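Local coordinates for endo-beta-1,4-glucanase (Bacillus licheniformis, PDB 2JEN), which probably cleaves the beta-1,4-glucan backbone of xyloglucan and related cellulosic polysaccharides of the plant cell wall, as a family 12 glycoside hydrolase, at residues S94-T99 and S150-A155; N142-S147 and T232-S237; S181-K186 and I203-T208. The protein carries 1 engineered substitution. All coordinates share one frame; numbering follows the deposited sequence.

All three contacts draw on the mixed sheet of a family 12 beta-sandwich and show how one sheet can serve as binding surface and frame. Interactions 1 and 2 lie side by side, their centres about 7 Å apart on neighbouring strands 91-95 and 234-244. They are joined by a salt bridge from Asp154 to one conformer of Lys233. Interaction 3 is centred about 23 Å from interaction 1, on the hairpin whose strand 195-204 runs parallel to strand 154-163. Along the chain the segments of interactions 1 and 2 alternate, and interaction 3 is nested within the loop closed by interaction 2. Interaction 1 meets the bound glycan; the others knit the same sheet without touching the sugars.

Interaction 1 (S94-T99 and S150-A155); sequences SGWHWT and SAPTDA. Engineered in segment 150-155: Ala155 (natural residue Glu). With GLC (alpha-D-glucopyranose), chain B; BGC (beta-D-glucopyranose), chain C; BGC (beta-D-glucopyranose), chain D.
The indole of Trp98 is sandwiched between protein and sugar, while Pro152 comes to it obliquely. One face carries the glycan: C1 of BGC (chain C) sits over the ring centre and C4 of GLC nearer the rim. Against the opposite face stands Trp96, whose CH2 lies 3.4 Å above the plane, over its centre. Trp96 in turn has the backbone N of Trp98 over the middle of one face, because its CG is anti to its own N (chi1 169°) and the ring swings in beside the carbonyl carbon. The His97 imidazole has Trp98 CE3 over one face and meets GLC at its edge.

Pro152 wedges against both indoles, its side chain crossing each at about a right angle. Its CD touches Trp98 CZ2 at 3.5 Å, and its CG lies 3.7 Å from Trp96 CH2. Next to it Ser150 O comes within 3.2 Å of Trp96 CZ2, a carbonyl that also accepts from His141 NE2. Trp96 NE1 is spent on Ser147 O, which helps to fix the rotation of the ring.

This is the aromatic platform of the glycan cleft in the beta-sandwich, built where strand 91-95 runs out into a loop and just ahead of strand 154-163. The three sugars are consecutive units of a 1,4-linked chain, and the loop grips both ends of this run. At one end His97 NE2 donates to GLC O3 (2.8 Å, 150° at the hydrogen), while ND1 of the same ring is bonded to Glu239 OE2, which probably fixes the orientation of the imidazole. At the other end O2 of BGC (chain D) donates to the backbone O of Trp98 at 2.9 Å.

Interaction 2 (N142-S147 and T232-S237); sequences NTNKAS and TKYVSS
Asn142 and Asn144 meet Tyr234 where the loop leaving strand 131-141 folds over the start of strand 234-244, its antiparallel neighbour in the mixed sheet of the beta-sandwich. The contact lies at the protein surface and illustrates association without a direct hydrogen bond: between these two segments it is made largely by one aromatic ring and two bridging waters.

Tyr234 is the centre of it. CB of Asn144 stands over the face of its ring, 3.6 Å from the centroid and only 14° off the normal, a well-centred CH-pi contact. Asn144 holds its CG between the backbone N and the carbonyl carbon (chi1 66°), which leaves the two side chains lying side by side and pointing the same way. At the ring edge, near its plane, Asn142 O approaches Tyr234 CD1 at 3.3 Å, so the tyrosine is met both from above and from the rim. An alanine at Tyr234 would take this ring away and is likely to leave Asn144 CB facing a gap, with the loop freer to shift on the strand. Asn142 OD1 lies 3.5 Å from Lys233 CG, and in one conformer of the lysine its extended chain carries NZ on to Asp154.

The loop bends just here: in one of its two conformers Thr143 OG1 accepts from Lys145 N, an ST turn. Water completes the join at two places. The first water donates to both Asn142 O (2.6 Å) and Thr232 O, linking the backbones. At the classic bulge that Ser236 and Ser237 form opposite Trp139, Ser236 OG is bonded to His141 ND1 and also, at 2.7 Å, to the second water, which donates to Thr143 O (2.8 Å).

Interaction 3 (S181-K186 and I203-T208); sequences SWKVYK and IRTANT
Arg204 leaves the strand against Trp182 and can be followed outward atom by atom. Its CB touches Trp182 CZ3 at 3.6 Å. CG, anti to the arginine's backbone N (chi1 -159°), passes over the rim of the indole face and also comes within 3.6 Å of Ser181 O. From there the chain runs extended to NE, which is hydrogen-bonded to His180 ND1. At the tip NH1 donates to Ala206 O at 2.9 Å; the acceptor lies close to the guanidinium plane, yet the donor stands above the plane of the carbonyl. Thr208 CB sits over one guanidinium face, near its rim. The group is thus held both at its edge and from one side, and its plane is turned almost square to the indole, at 85°.

The backbones beneath are the two strands of an antiparallel beta hairpin, 180-192 and 195-204, within the mixed sheet of the sandwich. Lys183 and Ile203 form a hydrogen-bonded pair, with Lys183 N donating to Ile203 O at 2.8 Å and Ile203 N returning a bond to Lys183 O. Trp182 and Arg204 are the adjoining non-hydrogen-bonded pair. The ladder is prolonged past the end of strand 195-204 by Thr205 N, which donates to Ser181 O at 3.0 Å.

On the face bearing Trp182, the indole meets Phe218 of helix 215-225 edge-to-face, and its NE1 bonds to Ile177 O. The other face carries Lys183, whose chain bends at chi3 (-77°) to bring CE to 3.7 Å from CG2 of Ile203 in one of that residue's two conformers. Its NZ donates to a water that in turn donates to Thr205 O. Farther along that face Ile203 CD1, in the same conformer, approaches Tyr185 CE1 at 4.0 Å, and both residues touch Pro167 of the glycan pocket.

Interaction 1 (S94-T99 and S150-A155)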
loop_
_atom_site.group_PDB
_atom_site.type_symbol
_atom_site.label_atom_id
_atom_site.label_comp_id
_atom_site.label_asym_id
_atom_site.label_seq_id
_atom_site.Cartn_x
_atom_site.Cartn_y
_atom_site.Cartn_z
ATOM N N SER A 94 -8.614 6.723 -27.866
ATOM C CA SER A 94 -9.622 7.492 -28.594
ATOM C C SER A 94 -10.466 6.594 -29.449
ATOM O O SER A 94 -9.916 5.808 -30.202
ATOM C CB SER A 94 -8.914 8.528 -29.468
ATOM O OG SER A 94 -9.891 9.426 -29.976
ATOM N N GLY A 95 -11.778 6.693 -29.338
ATOM C CA GLY A 95 -12.680 5.847 -30.076
ATOM C C GLY A 95 -13.204 4.709 -29.271
ATOM O O GLY A 95 -13.654 4.881 -28.131
ATOM N N TRP A 96 -13.183 3.534 -29.883
ATOM C CA TRP A 96 -13.748 2.320 -29.318
ATOM C C TRP A 96 -12.689 1.476 -28.575
ATOM O O TRP A 96 -11.529 1.441 -28.959
ATOM C CB TRP A 96 -14.382 1.502 -30.467
ATOM C CG TRP A 96 -14.795 0.105 -30.177
ATOM C CD1 TRP A 96 -16.035 -0.328 -29.863
ATOM C CD2 TRP A 96 -13.972 -1.073 -30.278
ATOM N NE1 TRP A 96 -16.048 -1.681 -29.706
ATOM C CE2 TRP A 96 -14.789 -2.174 -29.952
ATOM C CE3 TRP A 96 -12.620 -1.294 -30.556
ATOM C CZ2 TRP A 96 -14.315 -3.483 -29.960
ATOM C CZ3 TRP A 96 -12.128 -2.573 -30.515
ATOM C CH2 TRP A 96 -12.970 -3.656 -30.224
ATOM N N HIS A 97 -13.088 0.741 -27.534
ATOM C CA HIS A 97 -12.229 -0.317 -26.998
ATOM C C HIS A 97 -13.081 -1.343 -26.261
ATOM O O HIS A 97 -13.255 -1.282 -25.050
ATOM C CB HIS A 97 -11.135 0.207 -26.072
ATOM C CG HIS A 97 -10.144 -0.856 -25.723
ATOM N ND1 HIS A 97 -8.983 -1.035 -26.443
ATOM C CD2 HIS A 97 -10.202 -1.865 -24.821
ATOM C CE1 HIS A 97 -8.358 -2.102 -25.968
ATOM N NE2 HIS A 97 -9.076 -2.626 -24.984
ATOM N N TRP A 98 -13.674 -2.265 -27.012
ATOM C CA TRP A 98 -14.639 -3.221 -26.466
ATOM C C TRP A 98 -15.645 -2.486 -25.577
ATOM O O TRP A 98 -15.953 -2.895 -24.462
ATOM C CB TRP A 98 -13.921 -4.356 -25.744
ATOM C CG TRP A 98 -13.341 -5.375 -26.707
ATOM C CD1 TRP A 98 -13.965 -6.509 -27.142
ATOM C CD2 TRP A 98 -12.065 -5.356 -27.347
ATOM N NE1 TRP A 98 -13.148 -7.197 -27.991
ATOM C CE2 TRP A 98 -11.980 -6.510 -28.150
ATOM C CE3 TRP A 98 -10.994 -4.474 -27.340
ATOM C CZ2 TRP A 98 -10.867 -6.801 -28.911
ATOM C CZ3 TRP A 98 -9.904 -4.759 -28.116
ATOM C CH2 TRP A 98 -9.854 -5.913 -28.894
ATOM N N THR A 99 -16.160 -1.401 -26.122
ATOM C CA THR A 99 -17.146 -0.559 -25.493
ATOM C C THR A 99 -18.388 -0.507 -26.374
ATOM O O THR A 99 -18.358 -0.832 -27.542
ATOM C CB THR A 99 -16.603 0.883 -25.292
ATOM O OG1 THR A 99 -15.973 1.364 -26.483
ATOM C CG2 THR A 99 -15.622 0.948 -24.132
ATOM N N SER A 150 -17.735 -6.724 -30.214
ATOM C CA SER A 150 -17.412 -6.741 -31.632
ATOM C C SER A 150 -15.936 -6.994 -31.842
ATOM O O SER A 150 -15.121 -6.104 -31.652
ATOM C CB SER A 150 -17.793 -5.420 -32.303
ATOM O OG SER A 150 -19.172 -5.091 -32.149
ATOM N N ALA A 151 -15.572 -8.202 -32.294
ATOM C CA ALA A 151 -14.162 -8.510 -32.527
ATOM C C ALA A 151 -13.662 -7.719 -33.715
ATOM O O ALA A 151 -14.305 -7.703 -34.761
ATOM C CB ALA A 151 -13.957 -10.033 -32.811
ATOM N N PRO A 152 -12.524 -7.023 -33.575
ATOM C CA PRO A 152 -11.931 -6.335 -34.722
ATOM C C PRO A 152 -11.561 -7.278 -35.849
ATOM O O PRO A 152 -11.374 -8.486 -35.636
ATOM C CB PRO A 152 -10.673 -5.696 -34.135
ATOM C CG PRO A 152 -10.972 -5.543 -32.703
ATOM C CD PRO A 152 -11.770 -6.754 -32.339
ATOM N N THR A 153 -11.405 -6.690 -37.024
ATOM C CA THR A 153 -10.885 -7.424 -38.165
ATOM C C THR A 153 -9.378 -7.249 -38.362
ATOM O O THR A 153 -8.701 -8.120 -38.933
ATOM C CB THR A 153 -11.609 -7.007 -39.469
ATOM O OG1 THR A 153 -11.482 -5.601 -39.631
ATOM C CG2 THR A 153 -13.074 -7.381 -39.405
ATOM N N ASP A 154 -8.833 -6.129 -37.914
ATOM C CA ASP A 154 -7.447 -5.794 -38.110
ATOM C C ASP A 154 -6.969 -4.873 -36.995
ATOM O O ASP A 154 -7.734 -4.074 -36.460
ATOM C CB ASP A 154 -7.238 -5.008 -39.419
ATOM C CG ASP A 154 -7.797 -5.702 -40.650
ATOM O OD1 ASP A 154 -8.998 -5.552 -40.921
ATOM O OD2 ASP A 154 -7.026 -6.407 -41.344
ATOM N N ALA A 155 -5.691 -5.015 -36.695
ATOM C CA ALA A 155 -4.942 -4.136 -35.830
ATOM C C ALA A 155 -3.730 -3.621 -36.574
ATOM O O ALA A 155 -3.031 -4.409 -37.236
ATOM C CB ALA A 155 -4.490 -4.847 -34.569
HETATM C C1 GLC B . -5.417 -6.346 -26.678
HETATM C C2 GLC B . -6.384 -5.394 -26.003
HETATM C C3 GLC B . -7.222 -6.119 -24.981
HETATM C C4 GLC B . -7.910 -7.289 -25.683
HETATM C C5 GLC B . -6.848 -8.197 -26.326
HETATM C C6 GLC B . -7.555 -9.291 -27.141
HETATM O O2 GLC B . -5.736 -4.266 -25.412
HETATM O O3 GLC B . -8.107 -5.178 -24.349
HETATM O O4 GLC B . -8.648 -8.072 -24.791
HETATM O O5 GLC B . -6.125 -7.435 -27.273
HETATM O O6 GLC B . -7.406 -10.552 -26.528
HETATM C C2 BGC C . -10.917 -8.969 -24.605
HETATM C C3 BGC C . -12.356 -8.479 -24.410
HETATM C C4 BGC C . -12.454 -7.457 -23.293
HETATM C C5 BGC C . -11.439 -6.342 -23.466
HETATM C C6 BGC C . -11.316 -5.380 -22.262
HETATM C C1 BGC C . -10.041 -7.759 -24.773
HETATM O O2 BGC C . -10.763 -9.777 -25.771
HETATM O O3 BGC C . -13.214 -9.570 -24.093
HETATM O O4 BGC C . -13.732 -6.849 -23.392
HETATM O O5 BGC C . -10.178 -6.924 -23.672
HETATM O O6 BGC C . -11.153 -6.083 -21.010
HETATM C C2 BGC D . -15.680 -5.919 -22.384
HETATM C C3 BGC D . -16.750 -6.118 -21.314
HETATM C C4 BGC D . -17.264 -7.551 -21.305
HETATM C C5 BGC D . -16.094 -8.515 -21.196
HETATM C C6 BGC D . -16.554 -9.977 -21.150
HETATM C C1 BGC D . -14.618 -7.014 -22.277
HETATM O O2 BGC D . -15.094 -4.619 -22.276
HETATM O O3 BGC D . -17.840 -5.249 -21.543
HETATM O O4 BGC D . -18.174 -7.712 -20.226
HETATM O O5 BGC D . -15.217 -8.300 -22.289
HETATM O O6 BGC D . -16.763 -10.471 -22.457
#

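Interaction 2 (N142-S147 and T232-S237)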
loop_
_atom_site.group_PDB
_atom_site.type_symbol
_atom_site.label_atom_id
_atom_site.label_comp_id
_atom_site.label_asym_id
_atom_site.label_seq_id
_atom_site.Cartn_x
_atom_site.Cartn_y
_atom_site.Cartn_z
ATOM N N ASN A 142 -15.312 -4.170 -39.767
ATOM C CA ASN A 142 -16.215 -3.988 -40.910
ATOM C C ASN A 142 -17.410 -3.083 -40.579
ATOM O O ASN A 142 -17.968 -2.352 -41.463
ATOM C CB ASN A 142 -16.759 -5.326 -41.397
ATOM C CG ASN A 142 -15.796 -6.105 -42.072
ATOM O OD1 ASN A 142 -15.059 -5.605 -42.910
ATOM N ND2 ASN A 142 -15.832 -7.413 -41.819
ATOM N N THR A 143 -17.887 -3.189 -39.330
ATOM C CA THR A 143 -19.057 -2.454 -38.780
ATOM C C THR A 143 -18.680 -1.012 -38.349
ATOM O O THR A 143 -17.608 -0.823 -37.800
ATOM C CB THR A 143 -19.689 -3.216 -37.533
ATOM O OG1 THR A 143 -20.906 -2.578 -37.102
ATOM C CG2 THR A 143 -18.718 -3.280 -36.340
ATOM N N ASN A 144 -19.573 -0.032 -38.590
ATOM C CA ASN A 144 -19.495 1.307 -38.006
ATOM C C ASN A 144 -20.338 1.413 -36.737
ATOM O O ASN A 144 -20.545 2.528 -36.224
ATOM C CB ASN A 144 -19.879 2.392 -38.996
ATOM C CG ASN A 144 -21.327 2.337 -39.400
ATOM O OD1 ASN A 144 -22.027 1.359 -39.134
ATOM N ND2 ASN A 144 -21.781 3.400 -40.090
ATOM N N LYS A 145 -20.763 0.283 -36.195
ATOM C CA LYS A 145 -21.471 0.255 -34.918
ATOM C C LYS A 145 -20.828 -0.789 -33.990
ATOM O O LYS A 145 -21.468 -1.697 -33.478
ATOM C CB LYS A 145 -22.948 -0.053 -35.152
ATOM C CG LYS A 145 -23.676 1.034 -35.935
ATOM C CD LYS A 145 -23.777 2.358 -35.154
ATOM C CE LYS A 145 -24.751 3.361 -35.807
ATOM N NZ LYS A 145 -24.125 4.311 -36.779
ATOM N N ALA A 146 -19.523 -0.650 -33.791
ATOM C CA ALA A 146 -18.786 -1.550 -32.912
ATOM C C ALA A 146 -19.307 -1.442 -31.486
ATOM O O ALA A 146 -19.532 -0.351 -30.972
ATOM C CB ALA A 146 -17.294 -1.284 -32.984
ATOM N N SER A 147 -19.510 -2.595 -30.879
ATOM C CA SER A 147 -20.031 -2.708 -29.538
ATOM C C SER A 147 -19.088 -3.503 -28.641
ATOM O O SER A 147 -17.937 -3.763 -28.991
ATOM C CB SER A 147 -21.400 -3.368 -29.607
ATOM O OG SER A 147 -22.044 -3.285 -28.353
ATOM N N THR A 232 -13.113 -0.533 -47.535
ATOM C CA THR A 232 -14.452 -0.623 -46.971
ATOM C C THR A 232 -14.420 -0.650 -45.414
ATOM O O THR A 232 -15.443 -0.472 -44.759
ATOM C CB THR A 232 -15.230 -1.863 -47.417
ATOM O OG1 THR A 232 -14.536 -3.060 -47.056
ATOM C CG2 THR A 232 -15.431 -1.839 -48.926
ATOM N N LYS A 233 -13.264 -0.954 -44.845
ATOM C CA LYS A 233 -13.210 -1.064 -43.396
ATOM C C LYS A 233 -13.180 0.304 -42.723
ATOM O O LYS A 233 -12.822 1.331 -43.307
ATOM C CB LYS A 233 -12.055 -1.958 -42.971
ATOM C CG LYS A 233 -12.337 -3.400 -43.313
ATOM C CD LYS A 233 -11.115 -4.223 -43.152
ATOM C CE LYS A 233 -11.421 -5.693 -43.261
ATOM N NZ LYS A 233 -10.183 -6.511 -43.075
ATOM N N TYR A 234 -13.591 0.278 -41.474
ATOM C CA TYR A 234 -13.635 1.468 -40.628
ATOM C C TYR A 234 -12.511 1.466 -39.624
ATOM O O TYR A 234 -12.247 0.439 -38.991
ATOM C CB TYR A 234 -14.953 1.487 -39.831
ATOM C CG TYR A 234 -16.150 1.756 -40.688
ATOM C CD1 TYR A 234 -16.828 0.711 -41.291
ATOM C CD2 TYR A 234 -16.601 3.049 -40.890
ATOM C CE1 TYR A 234 -17.938 0.967 -42.105
ATOM C CE2 TYR A 234 -17.696 3.306 -41.729
ATOM C CZ TYR A 234 -18.357 2.258 -42.292
ATOM O OH TYR A 234 -19.457 2.507 -43.107
ATOM N N VAL A 235 -11.873 2.631 -39.433
ATOM C CA VAL A 235 -11.020 2.813 -38.275
ATOM C C VAL A 235 -11.914 3.103 -37.064
ATOM O O VAL A 235 -12.732 4.020 -37.077
ATOM C CB VAL A 235 -9.986 3.919 -38.487
ATOM C CG1 VAL A 235 -9.128 4.119 -37.234
ATOM C CG2 VAL A 235 -9.132 3.667 -39.755
ATOM N N SER A 236 -11.779 2.274 -36.031
ATOM C CA SER A 236 -12.614 2.326 -34.839
ATOM C C SER A 236 -11.949 3.032 -33.655
ATOM O O SER A 236 -12.638 3.545 -32.796
ATOM C CB SER A 236 -12.977 0.920 -34.403
ATOM O OG SER A 236 -13.559 0.216 -35.467
ATOM N N SER A 237 -10.628 3.028 -33.625
ATOM C CA SER A 237 -9.858 3.441 -32.441
ATOM C C SER A 237 -8.465 3.821 -32.847
ATOM O O SER A 237 -7.880 3.161 -33.708
ATOM C CB SER A 237 -9.829 2.210 -31.495
ATOM O OG SER A 237 -9.098 2.415 -30.320
HETATM O O HOH W 1 -17.402 -2.179 -43.953
HETATM O O HOH W 2 -16.027 0.950 -36.319
#

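Interaction 3 (S181-K186 and I203-T208)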
loop_
_atom_site.group_PDB
_atom_site.type_symbol
_atom_site.label_atom_id
_atom_site.label_comp_id
_atom_site.label_asym_id
_atom_site.label_seq_id
_atom_site.Cartn_x
_atom_site.Cartn_y
_atom_site.Cartn_z
ATOM N N SER A 181 11.605 5.654 -40.816
ATOM C CA SER A 181 11.803 4.282 -41.306
ATOM C C SER A 181 11.225 3.264 -40.336
ATOM O O SER A 181 11.482 3.336 -39.133
ATOM C CB SER A 181 13.273 3.989 -41.500
ATOM O OG SER A 181 13.755 4.859 -42.530
ATOM N N TRP A 182 10.537 2.261 -40.880
ATOM C CA TRP A 182 9.783 1.270 -40.116
ATOM C C TRP A 182 10.074 -0.119 -40.639
ATOM O O TRP A 182 9.998 -0.371 -41.845
ATOM C CB TRP A 182 8.280 1.499 -40.282
ATOM C CG TRP A 182 7.823 2.914 -40.043
ATOM C CD1 TRP A 182 7.628 3.841 -40.988
ATOM C CD2 TRP A 182 7.539 3.540 -38.796
ATOM N NE1 TRP A 182 7.248 5.024 -40.437
ATOM C CE2 TRP A 182 7.168 4.863 -39.079
ATOM C CE3 TRP A 182 7.548 3.102 -37.459
ATOM C CZ2 TRP A 182 6.850 5.783 -38.067
ATOM C CZ3 TRP A 182 7.239 4.003 -36.469
ATOM C CH2 TRP A 182 6.857 5.315 -36.764
ATOM N N LYS A 183 10.332 -1.051 -39.732
ATOM C CA LYS A 183 10.316 -2.480 -40.074
ATOM C C LYS A 183 8.864 -2.952 -40.009
ATOM O O LYS A 183 8.190 -2.743 -39.007
ATOM C CB LYS A 183 11.175 -3.273 -39.094
ATOM C CG LYS A 183 12.612 -2.839 -39.094
ATOM C CD LYS A 183 13.381 -3.500 -37.952
ATOM C CE LYS A 183 13.054 -2.807 -36.544
ATOM N NZ LYS A 183 13.939 -3.301 -35.413
ATOM N N VAL A 184 8.376 -3.561 -41.068
ATOM C CA VAL A 184 6.988 -3.963 -41.219
ATOM C C VAL A 184 6.853 -5.459 -40.979
ATOM O O VAL A 184 7.653 -6.239 -41.503
ATOM C CB VAL A 184 6.448 -3.645 -42.625
ATOM C CG1 VAL A 184 5.010 -4.109 -42.801
ATOM C CG2 VAL A 184 6.659 -2.179 -42.978
ATOM N N TYR A 185 5.884 -5.847 -40.164
ATOM C CA TYR A 185 5.559 -7.223 -39.842
ATOM C C TYR A 185 4.092 -7.505 -40.089
ATOM O O TYR A 185 3.228 -6.619 -39.920
ATOM C CB TYR A 185 5.859 -7.514 -38.378
ATOM C CG TYR A 185 7.316 -7.349 -38.038
ATOM C CD1 TYR A 185 7.871 -6.097 -37.857
ATOM C CD2 TYR A 185 8.138 -8.456 -37.829
ATOM C CE1 TYR A 185 9.210 -5.940 -37.539
ATOM C CE2 TYR A 185 9.492 -8.291 -37.501
ATOM C CZ TYR A 185 9.995 -7.041 -37.382
ATOM O OH TYR A 185 11.348 -6.866 -37.043
ATOM N N LYS A 186 3.779 -8.741 -40.459
ATOM C CA LYS A 186 2.402 -9.167 -40.729
ATOM C C LYS A 186 2.152 -10.498 -40.033
ATOM O O LYS A 186 2.876 -11.462 -40.250
ATOM C CB LYS A 186 2.159 -9.283 -42.238
ATOM C CG LYS A 186 0.751 -9.735 -42.602
ATOM C CD LYS A 186 0.573 -9.804 -44.109
ATOM C CE LYS A 186 -0.850 -10.073 -44.560
ATOM N NZ LYS A 186 -1.418 -11.383 -44.119
ATOM N N ILE A 203 7.667 -0.980 -36.822
ATOM C CA ILE A 203 8.611 -0.755 -35.720
ATOM C C ILE A 203 9.684 0.215 -36.151
ATOM O O ILE A 203 10.453 -0.056 -37.081
ATOM C CB ILE A 203 9.219 -2.071 -35.179
ATOM C CG1 ILE A 203 8.104 -2.918 -34.565
ATOM C CG2 ILE A 203 10.372 -1.793 -34.139
ATOM C CD1 ILE A 203 8.548 -4.223 -33.994
ATOM N N ARG A 204 9.740 1.363 -35.524
ATOM C CA ARG A 204 10.710 2.371 -35.962
ATOM C C ARG A 204 12.087 1.814 -35.874
ATOM O O ARG A 204 12.403 1.086 -34.961
ATOM C CB ARG A 204 10.564 3.669 -35.150
ATOM C CG ARG A 204 11.149 4.877 -35.868
ATOM C CD ARG A 204 10.910 6.133 -35.038
ATOM N NE ARG A 204 11.459 7.344 -35.685
ATOM C CZ ARG A 204 12.686 7.815 -35.517
ATOM N NH1 ARG A 204 13.579 7.239 -34.750
ATOM N NH2 ARG A 204 13.038 8.933 -36.183
ATOM N N THR A 205 12.968 2.134 -36.849
ATOM C CA THR A 205 14.281 1.478 -36.863
ATOM C C THR A 205 15.181 1.923 -35.731
ATOM O O THR A 205 16.104 1.183 -35.361
ATOM C CB THR A 205 15.007 1.671 -38.209
ATOM O OG1 THR A 205 15.086 3.061 -38.499
ATOM C CG2 THR A 205 14.231 0.978 -39.337
ATOM N N ALA A 206 14.863 3.073 -35.115
ATOM C CA ALA A 206 15.487 3.519 -33.861
ATOM C C ALA A 206 14.364 4.115 -33.027
ATOM O O ALA A 206 13.383 4.592 -33.565
ATOM C CB ALA A 206 16.566 4.564 -34.126
ATOM N N ASN A 207 14.525 4.081 -31.703
ATOM C CA ASN A 207 13.495 4.630 -30.832
ATOM C C ASN A 207 13.413 6.136 -30.975
ATOM O O ASN A 207 14.427 6.802 -31.239
ATOM C CB ASN A 207 13.782 4.263 -29.400
ATOM C CG ASN A 207 13.699 2.776 -29.139
ATOM O OD1 ASN A 207 13.101 2.005 -29.907
ATOM N ND2 ASN A 207 14.319 2.349 -28.020
ATOM N N THR A 208 12.215 6.680 -30.776
ATOM C CA THR A 208 12.020 8.118 -30.706
ATOM C C THR A 208 11.043 8.478 -29.616
ATOM O O THR A 208 10.096 7.711 -29.376
ATOM C CB THR A 208 11.530 8.694 -32.064
ATOM O OG1 THR A 208 11.592 10.128 -32.040
ATOM C CG2 THR A 208 10.123 8.245 -32.484
HETATM O O HOH W 3 16.089 -1.454 -36.249
#